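Uncharacterized protein (Bacteroides ovatus CL02T12C04, PDB 6PTM) probably acts as a family GH42 exo-carrageenase, a glycoside hydrolase that cleaves carrageenan-derived sugars from the chain end. Local coordinates at residues Trp177-Ile181 with Lys182-Glu186; Leu75-Ala78 with Glu79-Gly83; Ile586-Lys589 with Leu590-Gly594. All blocks are in the same frame, centred on the assembly; numbering follows the deposited sequence.

Contact 1. Residues Trp177-Ile181 with Lys182-Glu186; sequences WKPRI and KEYIE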
ATOM      1  N   TRP A 177       9.945  14.408   2.950  1.00 23.51           N
ATOM      2  CA  TRP A 177      10.686  15.705   2.888  1.00 28.42           C
ATOM      3  C   TRP A 177      10.721  16.414   4.238  1.00 27.38           C
ATOM      4  O   TRP A 177      11.117  17.581   4.230  1.00 31.05           O
ATOM      5  CB  TRP A 177      10.079  16.664   1.850  1.00 29.99           C
ATOM      6  CG  TRP A 177      10.170  16.196   0.434  1.00 36.37           C
ATOM      7  CD1 TRP A 177      11.026  15.261  -0.081  1.00 38.43           C
ATOM      8  CD2 TRP A 177       9.351  16.650  -0.658  1.00 38.39           C
ATOM      9  NE1 TRP A 177      10.788  15.107  -1.425  1.00 39.61           N
ATOM     10  CE2 TRP A 177       9.771  15.948  -1.808  1.00 39.18           C
ATOM     11  CE3 TRP A 177       8.326  17.596  -0.780  1.00 44.16           C
ATOM     12  CZ2 TRP A 177       9.179  16.143  -3.055  1.00 41.69           C
ATOM     13  CZ3 TRP A 177       7.739  17.785  -2.015  1.00 43.69           C
ATOM     14  CH2 TRP A 177       8.154  17.060  -3.133  1.00 41.55           C
ATOM     15  N   LYS A 178      10.287  15.782   5.334  1.00 25.96           N
ATOM     16  CA  LYS A 178      10.333  16.393   6.690  1.00 25.04           C
ATOM     17  C   LYS A 178      11.773  16.776   7.011  1.00 24.09           C
ATOM     18  O   LYS A 178      12.691  15.954   6.922  1.00 21.75           O
ATOM     19  CB  LYS A 178       9.852  15.438   7.785  1.00 24.05           C
ATOM     20  CG  LYS A 178       9.730  16.056   9.178  1.00 23.03           C
ATOM     21  CD  LYS A 178       9.433  15.017  10.221  1.00 23.31           C
ATOM     22  CE  LYS A 178      10.633  14.112  10.456  1.00 23.63           C
ATOM     23  NZ  LYS A 178      10.284  12.983  11.345  1.00 21.60           N
ATOM     24  N   PRO A 179      12.030  18.031   7.433  1.00 23.70           N
ATOM     25  CA  PRO A 179      13.392  18.406   7.832  1.00 25.54           C
ATOM     26  C   PRO A 179      13.874  17.493   8.965  1.00 25.73           C
ATOM     27  O   PRO A 179      13.115  17.237   9.892  1.00 28.14           O
ATOM     28  CB  PRO A 179      13.252  19.867   8.275  1.00 24.91           C
ATOM     29  CG  PRO A 179      12.042  20.347   7.482  1.00 24.52           C
ATOM     30  CD  PRO A 179      11.089  19.163   7.481  1.00 24.15           C
ATOM     31  N   ARG A 180      15.107  17.005   8.852  1.00 25.82           N
ATOM     32  CA  ARG A 180      15.702  16.013   9.779  1.00 27.80           C
ATOM     33  C   ARG A 180      16.356  16.795  10.919  1.00 27.47           C
ATOM     34  O   ARG A 180      17.574  16.862  10.970  1.00 24.95           O
ATOM     35  CB  ARG A 180      16.664  15.121   8.992  1.00 32.68           C
ATOM     36  CG  ARG A 180      15.994  14.392   7.829  1.00 34.62           C
ATOM     37  CD  ARG A 180      15.501  13.019   8.232  1.00 34.94           C
ATOM     38  NE  ARG A 180      16.602  12.250   8.809  1.00 33.13           N
ATOM     39  CZ  ARG A 180      16.525  11.442   9.866  1.00 31.49           C
ATOM     40  NH1 ARG A 180      15.376  11.247  10.502  1.00 27.14           N
ATOM     41  NH2 ARG A 180      17.621  10.834  10.284  1.00 29.75           N
ATOM     42  N   ILE A 181      15.550  17.439  11.748  1.00 25.82           N
ATOM     43  CA  ILE A 181      16.049  18.242  12.893  1.00 28.70           C
ATOM     44  C   ILE A 181      15.516  17.622  14.188  1.00 28.51           C
ATOM     45  O   ILE A 181      14.427  16.987  14.179  1.00 22.68           O
ATOM     46  CB  ILE A 181      15.672  19.722  12.728  1.00 30.44           C
ATOM     47  CG1 ILE A 181      14.159  19.927  12.700  1.00 32.53           C
ATOM     48  CG2 ILE A 181      16.345  20.317  11.489  1.00 30.74           C
ATOM     49  CD1 ILE A 181      13.750  21.323  13.024  1.00 33.02           C
ATOM     50  N   LYS A 182      16.250  17.807  15.278  1.00 28.20           N
ATOM     51  CA  LYS A 182      15.875  17.255  16.600  1.00 29.38           C
ATOM     52  C   LYS A 182      14.369  17.455  16.881  1.00 26.93           C
ATOM     53  O   LYS A 182      13.706  16.444  17.293  1.00 25.23           O
ATOM     54  CB  LYS A 182      16.761  17.841  17.700  1.00 32.91           C
ATOM     55  CG  LYS A 182      16.742  16.996  18.966  1.00 41.17           C
ATOM     56  CD  LYS A 182      18.121  16.717  19.570  1.00 49.78           C
ATOM     57  CE  LYS A 182      18.509  17.728  20.626  1.00 54.74           C
ATOM     58  NZ  LYS A 182      17.509  17.750  21.725  1.00 58.79           N
ATOM     59  N   GLU A 183      13.836  18.673  16.690  1.00 25.77           N
ATOM     60  CA  GLU A 183      12.435  19.062  17.041  1.00 25.62           C
ATOM     61  C   GLU A 183      11.439  18.112  16.338  1.00 24.81           C
ATOM     62  O   GLU A 183      10.402  17.806  16.955  1.00 19.36           O
ATOM     63  CB  GLU A 183      12.157  20.548  16.726  1.00 28.61           C
ATOM     64  CG  GLU A 183      10.955  21.138  17.492  1.00 34.90           C
ATOM     65  CD  GLU A 183      10.327  22.475  17.051  1.00 41.80           C
ATOM     66  OE1 GLU A 183      10.736  23.025  15.979  1.00 43.53           O
ATOM     67  OE2 GLU A 183       9.402  22.995  17.790  1.00 43.00           O
ATOM     68  N   TYR A 184      11.762  17.623  15.131  1.00 23.01           N
ATOM     69  CA  TYR A 184      10.849  16.848  14.243  1.00 23.55           C
ATOM     70  C   TYR A 184      11.116  15.329  14.330  1.00 23.58           C
ATOM     71  O   TYR A 184      10.245  14.572  13.903  1.00 20.61           O
ATOM     72  CB  TYR A 184      10.963  17.352  12.800  1.00 25.88           C
ATOM     73  CG  TYR A 184      10.543  18.787  12.539  1.00 25.51           C
ATOM     74  CD1 TYR A 184       9.952  19.585  13.507  1.00 27.36           C
ATOM     75  CD2 TYR A 184      10.730  19.358  11.288  1.00 26.59           C
ATOM     76  CE1 TYR A 184       9.595  20.908  13.251  1.00 27.97           C
ATOM     77  CE2 TYR A 184      10.382  20.672  11.010  1.00 25.63           C
ATOM     78  CZ  TYR A 184       9.819  21.461  12.001  1.00 26.55           C
ATOM     79  OH  TYR A 184       9.455  22.748  11.734  1.00 24.77           O
ATOM     80  N   ILE A 185      12.263  14.875  14.853  1.00 20.59           N
ATOM     81  CA  ILE A 185      12.615  13.422  14.866  1.00 21.55           C
ATOM     82  C   ILE A 185      12.403  12.829  16.266  1.00 20.93           C
ATOM     83  O   ILE A 185      12.483  11.597  16.377  1.00 22.77           O
ATOM     84  CB  ILE A 185      14.041  13.158  14.323  1.00 22.60           C
ATOM     85  CG1 ILE A 185      15.112  13.781  15.221  1.00 24.23           C
ATOM     86  CG2 ILE A 185      14.159  13.605  12.873  1.00 21.43           C
ATOM     87  CD1 ILE A 185      16.530  13.426  14.844  1.00 26.56           C
ATOM     88  N   GLU A 186      12.167  13.650  17.301  1.00 21.88           N
ATOM     89  CA  GLU A 186      11.883  13.152  18.673  1.00 21.98           C
ATOM     90  C   GLU A 186      10.563  12.378  18.682  1.00 19.42           C
ATOM     91  O   GLU A 186      10.552  11.259  19.216  1.00 18.32           O
ATOM     92  CB  GLU A 186      11.840  14.279  19.687  1.00 23.95           C
ATOM     93  CG  GLU A 186      13.225  14.635  20.136  1.00 30.53           C
ATOM     94  CD  GLU A 186      13.321  15.796  21.107  1.00 30.34           C
ATOM     95  OE1 GLU A 186      12.295  16.467  21.346  1.00 30.72           O
ATOM     96  OE2 GLU A 186      14.432  15.992  21.632  1.00 36.70           O
TER
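The ring of Tyr-184 takes Ile-181 over one face and Pro-179 at its edge. Ile-181 CD1 sits almost on the ring normal, 3.9 Å from the centroid of the Tyr-184 ring, a CH-pi contact made over the ring centre. At the edge, Pro-179 CG lies in the ring plane and Pro-179 O comes to 3.5 Å from Tyr-184 CD2. The setting is the N-terminus of the short helix 182-185, with Ile-181 as N-cap residue, reached from strand 168-175 through an inverse gamma turn centred on Arg-180. Ile-181 carries CG1 between its backbone N and carbonyl carbon (chi1 62°), which lays the branch alongside the tyrosine, the two side chains running in the same direction. Its carbonyl oxygen starts the helix: Tyr-184 N donates to Ile-181 O at 2.9 Å, and Ile-185 N adds a weak bond. Trp-509 also meets the Tyr-184 ring, with the planes at about 45°, while the phenol hydroxyl is bonded to Tyr-84. Arg-180 NH1, held by Asn-190, lies 3.6 Å from Ile-185 CG2. The Lys-178 chain runs past Tyr-184 CB and turns near its end. Its ammonium group is held by Asp-174 and by the carbonyls of His-188 and Gly-189, and Lys-178 NZ also donates to Tyr-184 O at 3.0 Å, from above the carbonyl plane (50° out of it).

Contact 2. Residues Leu75-Ala78 with Glu79-Gly83; sequences LRTA and EIFMG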
ATOM      1  N   LEU A  75       1.674  17.534  22.305  1.00 18.10           N
ATOM      2  CA  LEU A  75       2.284  18.814  22.767  1.00 17.82           C
ATOM      3  C   LEU A  75       3.284  19.280  21.703  1.00 18.24           C
ATOM      4  O   LEU A  75       3.261  20.457  21.337  1.00 19.70           O
ATOM      5  CB  LEU A  75       2.994  18.609  24.107  1.00 19.49           C
ATOM      6  CG  LEU A  75       3.621  19.875  24.691  1.00 21.47           C
ATOM      7  CD1 LEU A  75       2.538  20.871  25.064  1.00 23.76           C
ATOM      8  CD2 LEU A  75       4.455  19.580  25.912  1.00 23.41           C
ATOM      9  N   ARG A  76       4.171  18.403  21.248  1.00 18.35           N
ATOM     10  CA  ARG A  76       5.187  18.773  20.235  1.00 18.21           C
ATOM     11  C   ARG A  76       4.489  19.197  18.943  1.00 19.20           C
ATOM     12  O   ARG A  76       4.919  20.191  18.312  1.00 17.84           O
ATOM     13  CB  ARG A  76       6.186  17.645  19.988  1.00 17.64           C
ATOM     14  CG  ARG A  76       7.231  17.992  18.938  1.00 18.07           C
ATOM     15  CD  ARG A  76       8.012  19.259  19.252  1.00 19.30           C
ATOM     16  NE  ARG A  76       8.687  19.160  20.543  1.00 20.42           N
ATOM     17  CZ  ARG A  76       9.788  18.443  20.776  1.00 22.24           C
ATOM     18  NH1 ARG A  76      10.378  17.733  19.826  1.00 20.64           N
ATOM     19  NH2 ARG A  76      10.302  18.436  21.992  1.00 23.05           N
ATOM     20  N   THR A  77       3.455  18.471  18.538  1.00 18.39           N
ATOM     21  CA  THR A  77       2.706  18.851  17.332  1.00 17.88           C
ATOM     22  C   THR A  77       2.191  20.283  17.498  1.00 17.49           C
ATOM     23  O   THR A  77       2.234  21.088  16.538  1.00 17.59           O
ATOM     24  CB  THR A  77       1.553  17.892  17.050  1.00 17.31           C
ATOM     25  OG1 THR A  77       2.035  16.548  16.954  1.00 16.27           O
ATOM     26  CG2 THR A  77       0.863  18.291  15.769  1.00 17.68           C
ATOM     27  N   ALA A  78       1.647  20.575  18.665  1.00 18.48           N
ATOM     28  CA  ALA A  78       1.027  21.872  18.965  1.00 17.66           C
ATOM     29  C   ALA A  78       2.119  22.940  18.898  1.00 19.49           C
ATOM     30  O   ALA A  78       1.922  23.948  18.172  1.00 20.06           O
ATOM     31  CB  ALA A  78       0.341  21.800  20.303  1.00 18.08           C
ATOM     32  N   GLU A  79       3.266  22.695  19.544  1.00 19.71           N
ATOM     33  CA  GLU A  79       4.408  23.659  19.561  1.00 20.23           C
ATOM     34  C   GLU A  79       4.823  23.957  18.129  1.00 19.86           C
ATOM     35  O   GLU A  79       5.029  25.108  17.820  1.00 17.52           O
ATOM     36  CB  GLU A  79       5.596  23.110  20.339  1.00 21.01           C
ATOM     37  CG  GLU A  79       5.304  23.018  21.808  1.00 20.88           C
ATOM     38  CD  GLU A  79       6.344  22.208  22.542  1.00 23.09           C
ATOM     39  OE1 GLU A  79       7.096  21.494  21.898  1.00 23.77           O
ATOM     40  OE2 GLU A  79       6.331  22.255  23.750  1.00 25.63           O
ATOM     41  N   ILE A  80       4.875  22.942  17.268  1.00 19.06           N
ATOM     42  CA  ILE A  80       5.319  23.123  15.857  1.00 19.67           C
ATOM     43  C   ILE A  80       4.284  23.971  15.112  1.00 19.67           C
ATOM     44  O   ILE A  80       4.683  24.903  14.410  1.00 19.24           O
ATOM     45  CB  ILE A  80       5.570  21.769  15.169  1.00 20.28           C
ATOM     46  CG1 ILE A  80       6.820  21.092  15.764  1.00 21.08           C
ATOM     47  CG2 ILE A  80       5.687  21.949  13.661  1.00 20.18           C
ATOM     48  CD1 ILE A  80       7.031  19.670  15.290  1.00 21.64           C
ATOM     49  N   PHE A  81       3.004  23.650  15.258  1.00 17.96           N
ATOM     50  CA  PHE A  81       1.948  24.269  14.422  1.00 18.78           C
ATOM     51  C   PHE A  81       1.624  25.660  14.949  1.00 18.64           C
ATOM     52  O   PHE A  81       0.979  26.401  14.206  1.00 20.40           O
ATOM     53  CB  PHE A  81       0.701  23.397  14.324  1.00 18.55           C
ATOM     54  CG  PHE A  81       0.792  22.452  13.153  1.00 19.42           C
ATOM     55  CD1 PHE A  81       1.397  21.210  13.290  1.00 18.97           C
ATOM     56  CD2 PHE A  81       0.320  22.834  11.910  1.00 18.55           C
ATOM     57  CE1 PHE A  81       1.464  20.349  12.207  1.00 19.82           C
ATOM     58  CE2 PHE A  81       0.395  21.976  10.828  1.00 17.88           C
ATOM     59  CZ  PHE A  81       0.975  20.743  10.978  1.00 18.00           C
ATOM     60  N   MET A  82       2.011  25.990  16.174  1.00 18.03           N
ATOM     61  CA  MET A  82       1.848  27.390  16.632  1.00 19.75           C
ATOM     62  C   MET A  82       2.791  28.224  15.756  1.00 19.75           C
ATOM     63  O   MET A  82       2.373  29.293  15.293  1.00 20.67           O
ATOM     64  CB  MET A  82       2.167  27.581  18.116  1.00 20.02           C
ATOM     65  CG  MET A  82       1.101  27.026  19.041  1.00 20.12           C
ATOM     66  SD  MET A  82      -0.519  27.818  18.811  1.00 23.29           S
ATOM     67  CE  MET A  82      -0.199  29.372  19.656  1.00 25.54           C
ATOM     68  N   GLY A  83       4.019  27.757  15.534  1.00 19.23           N
ATOM     69  CA  GLY A  83       4.965  28.498  14.685  1.00 21.42           C
ATOM     70  C   GLY A  83       4.497  28.523  13.241  1.00 22.50           C
ATOM     71  O   GLY A  83       4.664  29.573  12.559  1.00 20.09           O
TER
HETATM   72  O   HOH W   1       7.815  19.509  23.587  1.00 31.40           O
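Arg-76 and Glu-79 form the salt bridge of this helix turn, three residues apart. Arg-76 NE donates to Glu-79 OE1 at 3.1 Å, the oxygen lying at the edge of the guanidinium and the two flat groups turned only 12° from coplanar. A water closes the pair into a ring: it accepts from Arg-76 NH2 and donates to Glu-79 OE1 at 2.7 Å, so that oxygen takes two hydrogens. The arginine bends at chi2 and chi3, both close to 60°, and the two bends bring NE to the Glu-79 carboxylate. Both charges have further partners: Arg-76 NH1 reaches Glu-186 and the carbonyl of Glu-183, and Glu-79 OE2 pairs with Arg-55 of helix 44-63. This network probably lowers the cost of keeping the carboxylate ionised.

The backbone bonds are regular: Glu-79 N to Leu-75 O, Ile-80 N to Arg-76 O, Phe-81 N to Thr-77 O, and Met-82 N to Ala-78 O.

Van der Waals contacts run along the same turns. Leu-75 CG brushes the carboxylate oxygen Glu-79 OE2 at 3.7 Å, and Ile-80 CD1 reaches Arg-76 CG at 4.0 Å. Thr-77 runs beside Phe-81, with Thr-77 CG2 3.9 Å from Phe-81 CD1, while Thr-77 O meets the ring at its edge. Thr-77 OG1 bonds back to Thr-73 O and to His-188.

Helices 44-63 and 109-139 pack against Met-82, and helix 534-549 against Phe-81. The whole is an alpha-helical i to i+4 pattern with an i to i+3 salt bridge, in a helix packed among other helices.

Contact 3. Residues Ile586-Lys589 with Leu590-Gly594; sequences IYEK and LNFSG
Lys-589 O, Phe-592 N and Ser-593 OG meet at one water just past the end of helix 579-590. The water donates to Lys-589 O at 2.8 Å, accepts from Phe-592 N, and lies 2.6 Å from Ser-593 OG. It thus bridges the last turn to the loop that leads into strand 597-600. Three direct backbone bonds are weak: Leu-590 N is divided between Ile-586 O, at 3.0 Å, and Tyr-587 O, and Asn-591 N reaches Glu-588 O only at 3.5 Å.

The aromatic rings pack round this helix end. Asn-591 runs alongside Tyr-587, its CB over one face of the ring towards the rim; the amide carbon, Asn-591 CG, comes to 4.0 Å from Tyr-587 CZ. The amide lies nearly parallel to the Tyr-587 ring, 18° from its plane, beside CZ and OH, a placing set by a chi1 of -167° that turns Asn-591 CG away from its own backbone N. The hydroxyl of Tyr-587 is bonded to Asp-455 and Asn-591 ND2 to Glu-708. Phe-592 turns its edge to the helix, with CD1 3.3 Å from Glu-588 O near the ring plane, and Asn-591 ND2 lies over one of its faces. On the apolar side Ile-586 CD1 touches Leu-590 CG at 3.7 Å; helix 674-687 touches Ile-586, and strand 597-600 touches Leu-590.

The chemistry implies a helix end where several direct main-chain bonds are weak, a water takes over the pairing of Lys-589 O and Phe-592 N, and side-chain packing continues into the loop.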
ATOM      1  N   ILE A 586     -16.349 -10.046  -6.324  1.00 15.39           N
ATOM      2  CA  ILE A 586     -16.311 -11.301  -5.534  1.00 16.00           C
ATOM      3  C   ILE A 586     -15.542 -11.034  -4.221  1.00 15.92           C
ATOM      4  O   ILE A 586     -16.010 -11.494  -3.154  1.00 15.64           O
ATOM      5  CB  ILE A 586     -15.779 -12.522  -6.328  1.00 15.91           C
ATOM      6  CG1 ILE A 586     -15.732 -13.775  -5.452  1.00 16.89           C
ATOM      7  CG2 ILE A 586     -14.412 -12.287  -6.947  1.00 15.62           C
ATOM      8  CD1 ILE A 586     -17.041 -14.138  -4.736  1.00 17.18           C
ATOM      9  N   TYR A 587     -14.457 -10.260  -4.254  1.00 15.01           N
ATOM     10  CA  TYR A 587     -13.723  -9.837  -3.024  1.00 15.21           C
ATOM     11  C   TYR A 587     -14.680  -9.157  -2.046  1.00 14.83           C
ATOM     12  O   TYR A 587     -14.728  -9.538  -0.876  1.00 14.53           O
ATOM     13  CB  TYR A 587     -12.607  -8.847  -3.358  1.00 15.09           C
ATOM     14  CG  TYR A 587     -11.804  -8.388  -2.175  1.00 15.01           C
ATOM     15  CD1 TYR A 587     -10.875  -9.218  -1.567  1.00 16.42           C
ATOM     16  CD2 TYR A 587     -12.021  -7.142  -1.610  1.00 15.90           C
ATOM     17  CE1 TYR A 587     -10.144  -8.805  -0.458  1.00 16.51           C
ATOM     18  CE2 TYR A 587     -11.292  -6.706  -0.506  1.00 16.81           C
ATOM     19  CZ  TYR A 587     -10.334  -7.531   0.056  1.00 16.01           C
ATOM     20  OH  TYR A 587      -9.626  -7.107   1.119  1.00 16.65           O
ATOM     21  N   GLU A 588     -15.400  -8.136  -2.514  1.00 15.93           N
ATOM     22  CA  GLU A 588     -16.382  -7.356  -1.699  1.00 16.29           C
ATOM     23  C   GLU A 588     -17.452  -8.301  -1.128  1.00 17.30           C
ATOM     24  O   GLU A 588     -17.849  -8.176   0.063  1.00 15.70           O
ATOM     25  CB  GLU A 588     -17.009  -6.294  -2.589  1.00 17.72           C
ATOM     26  CG  GLU A 588     -18.050  -5.438  -1.918  1.00 18.34           C
ATOM     27  CD  GLU A 588     -18.578  -4.342  -2.824  1.00 19.89           C
ATOM     28  OE1 GLU A 588     -19.020  -4.663  -3.960  1.00 18.94           O
ATOM     29  OE2 GLU A 588     -18.568  -3.180  -2.393  1.00 20.81           O
ATOM     30  N   LYS A 589     -17.917  -9.222  -1.959  1.00 16.46           N
ATOM     31  CA  LYS A 589     -18.961 -10.193  -1.578  1.00 16.40           C
ATOM     32  C   LYS A 589     -18.465 -11.042  -0.414  1.00 16.28           C
ATOM     33  O   LYS A 589     -19.269 -11.342   0.439  1.00 14.83           O
ATOM     34  CB  LYS A 589     -19.356 -11.029  -2.799  1.00 18.41           C
ATOM     35  CG  LYS A 589     -20.550 -11.915  -2.563  1.00 21.55           C
ATOM     36  CD  LYS A 589     -21.819 -11.099  -2.372  1.00 22.12           C
ATOM     37  CE  LYS A 589     -23.066 -11.941  -2.411  1.00 25.52           C
ATOM     38  NZ  LYS A 589     -24.251 -11.053  -2.285  1.00 29.50           N
ATOM     39  N   LEU A 590     -17.173 -11.386  -0.360  1.00 16.41           N
ATOM     40  CA  LEU A 590     -16.646 -12.334   0.645  1.00 17.46           C
ATOM     41  C   LEU A 590     -16.066 -11.607   1.872  1.00 17.11           C
ATOM     42  O   LEU A 590     -15.896 -12.256   2.864  1.00 17.35           O
ATOM     43  CB  LEU A 590     -15.576 -13.225   0.003  1.00 17.17           C
ATOM     44  CG  LEU A 590     -16.015 -14.148  -1.135  1.00 17.48           C
ATOM     45  CD1 LEU A 590     -14.814 -14.949  -1.627  1.00 16.00           C
ATOM     46  CD2 LEU A 590     -17.154 -15.068  -0.718  1.00 18.18           C
ATOM     47  N   ASN A 591     -15.751 -10.322   1.789  1.00 17.54           N
ATOM     48  CA  ASN A 591     -14.817  -9.642   2.723  1.00 17.39           C
ATOM     49  C   ASN A 591     -15.469  -9.156   4.031  1.00 17.99           C
ATOM     50  O   ASN A 591     -14.710  -8.670   4.924  1.00 16.80           O
ATOM     51  CB  ASN A 591     -14.174  -8.405   2.107  1.00 17.87           C
ATOM     52  CG  ASN A 591     -13.015  -7.933   2.953  1.00 17.59           C
ATOM     53  OD1 ASN A 591     -12.158  -8.740   3.295  1.00 17.74           O
ATOM     54  ND2 ASN A 591     -13.013  -6.662   3.316  1.00 16.74           N
ATOM     55  N   PHE A 592     -16.781  -9.311   4.208  1.00 17.30           N
ATOM     56  CA  PHE A 592     -17.460  -8.794   5.420  1.00 17.01           C
ATOM     57  C   PHE A 592     -18.088  -9.951   6.190  1.00 16.79           C
ATOM     58  O   PHE A 592     -19.124  -9.736   6.806  1.00 15.42           O
ATOM     59  CB  PHE A 592     -18.464  -7.694   5.033  1.00 17.09           C
ATOM     60  CG  PHE A 592     -17.805  -6.545   4.328  1.00 16.25           C
ATOM     61  CD1 PHE A 592     -17.609  -6.589   2.955  1.00 16.37           C
ATOM     62  CD2 PHE A 592     -17.298  -5.477   5.036  1.00 15.21           C
ATOM     63  CE1 PHE A 592     -16.963  -5.564   2.304  1.00 16.04           C
ATOM     64  CE2 PHE A 592     -16.659  -4.443   4.378  1.00 16.88           C
ATOM     65  CZ  PHE A 592     -16.470  -4.501   3.013  1.00 16.10           C
ATOM     66  N   SER A 593     -17.423 -11.105   6.238  1.00 16.62           N
ATOM     67  CA  SER A 593     -17.921 -12.324   6.936  1.00 14.92           C
ATOM     68  C   SER A 593     -16.977 -12.729   8.075  1.00 14.33           C
ATOM     69  O   SER A 593     -17.076 -13.882   8.510  1.00 16.28           O
ATOM     70  CB  SER A 593     -18.116 -13.467   5.956  1.00 14.60           C
ATOM     71  OG  SER A 593     -19.027 -13.110   4.938  1.00 14.98           O
ATOM     72  N   GLY A 594     -16.033 -11.867   8.490  1.00 14.11           N
ATOM     73  CA  GLY A 594     -15.115 -12.150   9.598  1.00 13.37           C
ATOM     74  C   GLY A 594     -13.845 -12.897   9.194  1.00 14.55           C
ATOM     75  O   GLY A 594     -13.041 -13.225  10.089  1.00 13.74           O
TER
HETATM   76  O   HOH W   2     -19.076 -11.117   3.194  1.00 17.24           O

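Overall arrangement
Along the chain the order is contact 2, contact 1, contact 3. Contacts 1 and 2 are neighbours, with centres 13 Å apart, and touch through a salt bridge and side-chain packing. They thus fasten helix 69-90, one of the N-terminal helices, to the loop after strand 168-175, which is probably part of the catalytic barrel expected of a GH42 enzyme. Contact 3 lies about 41 Å from contact 1 and 42 Å from contact 2, centre to centre, and touches neither. It lies at the end of helix 579-590, in the loop leading to strand 597-600, an outermost strand of a separate five-stranded parallel sheet, and so belongs to a different part of this single-chain assembly.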